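Local coordinates for chitin elicitor-binding protein (Oryza sativa subsp. japonica, PDB 5JCE) that binds chitin oligosaccharides from fungal cell walls and takes part in relaying the elicitor signal that sets off defence responses in rice, at residues A[197-202]-A[270-275]; A[248-253]-A[284-289]. All coordinates share one frame; numbering follows the deposited sequence.

Contact 1: residues A[197-202]-A[270-275]; sequences RSSISD and TCAYSG
I200 brings CD1 to one edge of the Y273 ring, near the ring plane, with CG1 displaced toward one face. CD1 of I200 comes 3.7 Å from CE2 of Y273, and CG1 of I200 lies 3.8 Å from CD2 of Y273, the aliphatic arm running obliquely to the ring at these two neighbouring carbons. That arm reaches the ring because chi1 of I200 (-68°) puts CG1 beside its own backbone N, on the tyrosine's side, and the extended chi2 carries CD1 onward to CE2. The face toward which CG1 is displaced is lined from within the strand by the backbone N of G275, over the ring centre. The hydroxyl of Y273 is hydrogen-bonded to D206, which lies further along the loop that contains 197-202 and is itself touched by I200. Next to this apolar patch the backbones are joined by one nearly straight hydrogen bond, from N of S201 to O of S274 (2.8 Å, 171° at the hydrogen). CA of I200 also turns its hydrogen to O of S274, at 3.4 Å. A modest CA-H...O contact runs the other way, from CA of S274 to O of S199. S274 and G275 together face Q285 as a classic beta bulge. On the N-terminal side of the bulge, S199 sets its OG against CB of A272, 3.6 Å away, a packing contact of a hydroxyl on a methyl. The hydroxyl of S201 is turned back to its own loop, to N of T203. S199 and S201 thus meet the strand through backbone groups and van der Waals packing: between 197-202 and 270-275 the one hydrogen bond is backbone to backbone, while the strand's polar side-chain link, Y273 to D206, is made further along the loop.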
loop_
_atom_site.group_PDB
_atom_site.type_symbol
_atom_site.label_atom_id
_atom_site.label_comp_id
_atom_site.label_asym_id
_atom_site.label_seq_id
_atom_site.Cartn_x
_atom_site.Cartn_y
_atom_site.Cartn_z
ATOM N N ARG A 197 7.981 -6.513 -10.673
ATOM C CA ARG A 197 7.925 -7.959 -10.467
ATOM C C ARG A 197 8.975 -8.292 -9.452
ATOM O O ARG A 197 9.917 -7.532 -9.283
ATOM C CB ARG A 197 8.207 -8.755 -11.745
ATOM C CG ARG A 197 7.839 -8.073 -13.026
ATOM C CD ARG A 197 8.825 -8.450 -14.139
ATOM N NE ARG A 197 9.024 -7.348 -15.085
ATOM C CZ ARG A 197 8.089 -6.955 -15.941
ATOM N NH1 ARG A 197 6.898 -7.559 -15.937
ATOM N NH2 ARG A 197 8.335 -5.957 -16.779
ATOM N N SER A 198 8.833 -9.443 -8.800
ATOM C CA SER A 198 9.804 -9.884 -7.809
ATOM C C SER A 198 10.070 -11.374 -7.924
ATOM O O SER A 198 9.522 -12.049 -8.785
ATOM C CB SER A 198 9.322 -9.553 -6.392
ATOM O OG SER A 198 8.144 -10.274 -6.077
ATOM N N SER A 199 10.928 -11.873 -7.044
ATOM C CA SER A 199 11.170 -13.298 -6.910
ATOM C C SER A 199 10.745 -13.752 -5.511
ATOM O O SER A 199 11.208 -14.772 -5.001
ATOM C CB SER A 199 12.645 -13.624 -7.156
ATOM O OG SER A 199 13.069 -13.213 -8.446
ATOM N N ILE A 200 9.869 -12.982 -4.883
ATOM C CA ILE A 200 9.416 -13.314 -3.548
ATOM C C ILE A 200 8.453 -14.492 -3.612
ATOM O O ILE A 200 7.402 -14.412 -4.247
ATOM C CB ILE A 200 8.748 -12.115 -2.874
ATOM C CG1 ILE A 200 9.804 -11.046 -2.597
ATOM C CG2 ILE A 200 8.101 -12.528 -1.584
ATOM C CD1 ILE A 200 9.253 -9.777 -2.017
ATOM N N SER A 201 8.825 -15.581 -2.943
ATOM C CA SER A 201 8.080 -16.833 -2.982
ATOM C C SER A 201 6.721 -16.781 -2.275
ATOM O O SER A 201 6.491 -15.940 -1.401
ATOM C CB SER A 201 8.951 -17.936 -2.376
ATOM O OG SER A 201 8.169 -19.002 -1.864
ATOM N N ASP A 202 5.826 -17.683 -2.682
ATOM C CA ASP A 202 4.566 -17.966 -1.973
ATOM C C ASP A 202 4.756 -18.246 -0.491
ATOM O O ASP A 202 4.026 -17.729 0.348
ATOM C CB ASP A 202 3.863 -19.178 -2.588
ATOM C CG ASP A 202 3.281 -18.879 -3.939
ATOM O OD1 ASP A 202 3.277 -17.683 -4.300
ATOM O OD2 ASP A 202 2.829 -19.825 -4.629
ATOM N N THR A 270 20.287 -12.950 -12.157
ATOM C CA THR A 270 20.530 -12.056 -11.034
ATOM C C THR A 270 20.196 -12.702 -9.727
ATOM O O THR A 270 19.202 -13.414 -9.630
ATOM C CB THR A 270 19.691 -10.759 -11.175
ATOM O OG1 THR A 270 19.973 -10.160 -12.446
ATOM C CG2 THR A 270 19.988 -9.755 -10.034
ATOM N N CYS A 271 20.997 -12.438 -8.705
ATOM C CA CYS A 271 20.693 -12.949 -7.367
ATOM C C CYS A 271 19.647 -12.093 -6.661
ATOM O O CYS A 271 19.983 -11.033 -6.127
ATOM C CB CYS A 271 21.962 -13.018 -6.517
ATOM S SG CYS A 271 21.663 -13.580 -4.841
ATOM N N ALA A 272 18.397 -12.558 -6.636
ATOM C CA ALA A 272 17.286 -11.778 -6.076
ATOM C C ALA A 272 16.823 -12.189 -4.678
ATOM O O ALA A 272 17.076 -13.288 -4.213
ATOM C CB ALA A 272 16.104 -11.836 -7.031
ATOM N N TYR A 273 16.128 -11.280 -4.015
ATOM C CA TYR A 273 15.498 -11.556 -2.740
ATOM C C TYR A 273 14.245 -12.370 -2.995
ATOM O O TYR A 273 13.434 -12.008 -3.844
ATOM C CB TYR A 273 15.162 -10.255 -2.020
ATOM C CG TYR A 273 14.298 -10.407 -0.803
ATOM C CD1 TYR A 273 14.821 -10.904 0.388
ATOM C CD2 TYR A 273 12.963 -10.031 -0.829
ATOM C CE1 TYR A 273 14.025 -11.047 1.523
ATOM C CE2 TYR A 273 12.154 -10.169 0.299
ATOM C CZ TYR A 273 12.698 -10.672 1.470
ATOM O OH TYR A 273 11.906 -10.800 2.583
ATOM N N SER A 274 14.092 -13.478 -2.285
ATOM C CA SER A 274 12.935 -14.340 -2.511
ATOM C C SER A 274 12.097 -14.530 -1.253
ATOM O O SER A 274 11.064 -15.191 -1.291
ATOM C CB SER A 274 13.375 -15.695 -3.060
ATOM O OG SER A 274 14.494 -16.189 -2.353
ATOM N N GLY A 275 12.539 -13.947 -0.143
ATOM C CA GLY A 275 11.703 -13.861 1.033
ATOM C C GLY A 275 12.425 -14.120 2.330
ATOM O O GLY A 275 13.642 -14.243 2.399
#

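Contact 2: residues A[248-253]-A[284-289]; sequences SVPLCN and IQTSLA
T286 touches both P250 and V249 of the loop 248-253 and uses its two branches differently. With chi1 at 64°, OG1 lies between the backbone N and the carbonyl carbon and gives a hydrogen bond to O of P250 at 2.9 Å, approaching from well above the carbonyl plane. CG2, beside the backbone N, meets CG1 of V249 at 3.7 Å, the two side chains crossing at about a right angle, and also lies near O of P250. The same CG1 of V249 reaches CG2 of I284, here obliquely and at 4.1 Å, so that one valine methyl bridges two residues whose side chains rise from the same face of the strand. P250 lays the CG and CD side of its ring over the carbonyl of I284, with CD 3.2 Å from O of I284. Farther along, C252 is directed toward the peptide that joins S287 to L288, its SG 3.5 Å from N of L288, while CB of C252 packs on CD1 of L288. A valine in place of T286 would probably leave the carbonyl of P250 without this hydroxyl partner and the loop tied to the strand by packing alone. The touching parts run 34° apart, the loop following strand 283-290 over one face without pairing with it. That strand is an outer strand of the antiparallel sheet, paired with 269-277 through backbone bonds of Q285, S287 and A289, and C252 extends the contact by touching C271 of that second strand.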
loop_
_atom_site.group_PDB
_atom_site.type_symbol
_atom_site.label_atom_id
_atom_site.label_comp_id
_atom_site.label_asym_id
_atom_site.label_seq_id
_atom_site.Cartn_x
_atom_site.Cartn_y
_atom_site.Cartn_z
ATOM N N SER A 248 22.840 -13.227 8.021
ATOM C CA SER A 248 23.557 -13.231 6.755
ATOM C C SER A 248 22.575 -13.472 5.618
ATOM O O SER A 248 21.547 -14.141 5.793
ATOM C CB SER A 248 24.649 -14.303 6.747
ATOM O OG SER A 248 24.072 -15.598 6.869
ATOM N N VAL A 249 22.898 -12.913 4.459
ATOM C CA VAL A 249 22.133 -13.147 3.251
ATOM C C VAL A 249 22.885 -14.151 2.370
ATOM O O VAL A 249 24.032 -13.896 1.976
ATOM C CB VAL A 249 21.894 -11.832 2.462
ATOM C CG1 VAL A 249 20.876 -12.051 1.345
ATOM C CG2 VAL A 249 21.446 -10.720 3.396
ATOM N N PRO A 250 22.237 -15.286 2.050
ATOM C CA PRO A 250 22.843 -16.350 1.240
ATOM C C PRO A 250 23.134 -15.938 -0.201
ATOM O O PRO A 250 22.377 -15.174 -0.813
ATOM C CB PRO A 250 21.786 -17.462 1.273
ATOM C CG PRO A 250 20.505 -16.759 1.539
ATOM C CD PRO A 250 20.854 -15.609 2.440
ATOM N N LEU A 251 24.238 -16.454 -0.731
ATOM C CA LEU A 251 24.558 -16.311 -2.138
ATOM C C LEU A 251 23.628 -17.165 -2.973
ATOM O O LEU A 251 22.803 -17.922 -2.445
ATOM C CB LEU A 251 25.995 -16.729 -2.410
ATOM C CG LEU A 251 27.042 -16.260 -1.412
ATOM C CD1 LEU A 251 28.344 -16.968 -1.734
ATOM C CD2 LEU A 251 27.198 -14.741 -1.488
ATOM N N CYS A 252 23.753 -17.069 -4.271
ATOM C CA CYS A 252 22.997 -17.959 -5.088
ATOM C C CYS A 252 23.979 -18.934 -5.569
ATOM O O CYS A 252 24.984 -18.575 -6.125
ATOM C CB CYS A 252 22.393 -17.242 -6.243
ATOM S SG CYS A 252 20.817 -16.641 -5.750
ATOM N N ASN A 253 23.730 -20.196 -5.287
ATOM C CA ASN A 253 24.748 -21.187 -5.473
ATOM C C ASN A 253 25.906 -20.773 -4.585
ATOM O O ASN A 253 25.723 -20.578 -3.401
ATOM C CB ASN A 253 25.118 -21.249 -6.940
ATOM C CG ASN A 253 24.038 -21.897 -7.778
ATOM O OD1 ASN A 253 23.432 -22.887 -7.371
ATOM N ND2 ASN A 253 23.802 -21.348 -8.963
ATOM N N ILE A 284 16.702 -15.315 5.836
ATOM C CA ILE A 284 16.477 -14.668 4.558
ATOM C C ILE A 284 16.824 -15.626 3.432
ATOM O O ILE A 284 17.851 -16.288 3.479
ATOM C CB ILE A 284 17.316 -13.364 4.431
ATOM C CG1 ILE A 284 16.878 -12.350 5.481
ATOM C CG2 ILE A 284 17.190 -12.756 3.040
ATOM C CD1 ILE A 284 17.942 -11.346 5.782
ATOM N N GLN A 285 15.967 -15.685 2.419
ATOM C CA GLN A 285 16.203 -16.514 1.244
ATOM C C GLN A 285 16.516 -15.692 -0.015
ATOM O O GLN A 285 15.988 -14.594 -0.196
ATOM C CB GLN A 285 14.979 -17.390 0.977
ATOM C CG GLN A 285 14.580 -18.239 2.146
ATOM C CD GLN A 285 13.103 -18.143 2.470
ATOM O OE1 GLN A 285 12.250 -17.974 1.580
ATOM N NE2 GLN A 285 12.788 -18.259 3.753
ATOM N N THR A 286 17.362 -16.229 -0.889
ATOM C CA THR A 286 17.575 -15.639 -2.206
ATOM C C THR A 286 17.451 -16.684 -3.292
ATOM O O THR A 286 17.492 -17.882 -3.021
ATOM C CB THR A 286 18.945 -14.974 -2.357
ATOM O OG1 THR A 286 19.976 -15.960 -2.245
ATOM C CG2 THR A 286 19.134 -13.888 -1.322
ATOM N N SER A 287 17.297 -16.218 -4.529
ATOM C CA SER A 287 17.183 -17.110 -5.670
ATOM C C SER A 287 17.555 -16.398 -6.958
ATOM O O SER A 287 17.333 -15.196 -7.119
ATOM C CB SER A 287 15.768 -17.672 -5.791
ATOM O OG SER A 287 14.901 -16.733 -6.404
ATOM N N LEU A 288 18.132 -17.162 -7.866
ATOM C CA LEU A 288 18.494 -16.673 -9.180
ATOM C C LEU A 288 17.248 -16.231 -9.946
ATOM O O LEU A 288 16.246 -16.946 -9.991
ATOM C CB LEU A 288 19.242 -17.762 -9.946
ATOM C CG LEU A 288 20.468 -17.364 -10.756
ATOM C CD1 LEU A 288 21.351 -16.388 -9.998
ATOM C CD2 LEU A 288 21.221 -18.626 -11.097
ATOM N N ALA A 289 17.302 -15.039 -10.529
ATOM C CA ALA A 289 16.218 -14.563 -11.377
ATOM C C ALA A 289 16.713 -14.410 -12.807
ATOM O O ALA A 289 17.830 -13.940 -13.054
ATOM C CB ALA A 289 15.660 -13.248 -10.854
#

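In the fold
Contacts 1 and 2, their centres 9 Å apart, share one small antiparallel sheet: the strand parts 270-275 and 284-289 are neighbours in it. Backbone groups tie them together by probable hydrogen bonds, T270 O to A289 N and G275 O to Q285 N, each 2.7 Å. The four segments alternate along the chain, and the loops lie on the two faces of the hairpin. S199 of contact 1 reaches S287 and A289, whose side chains do not face 248-253, whereas C252 of contact 2 touches C271 on the other side. Both contacts are away from the annotated chitin-binding and glycan sites.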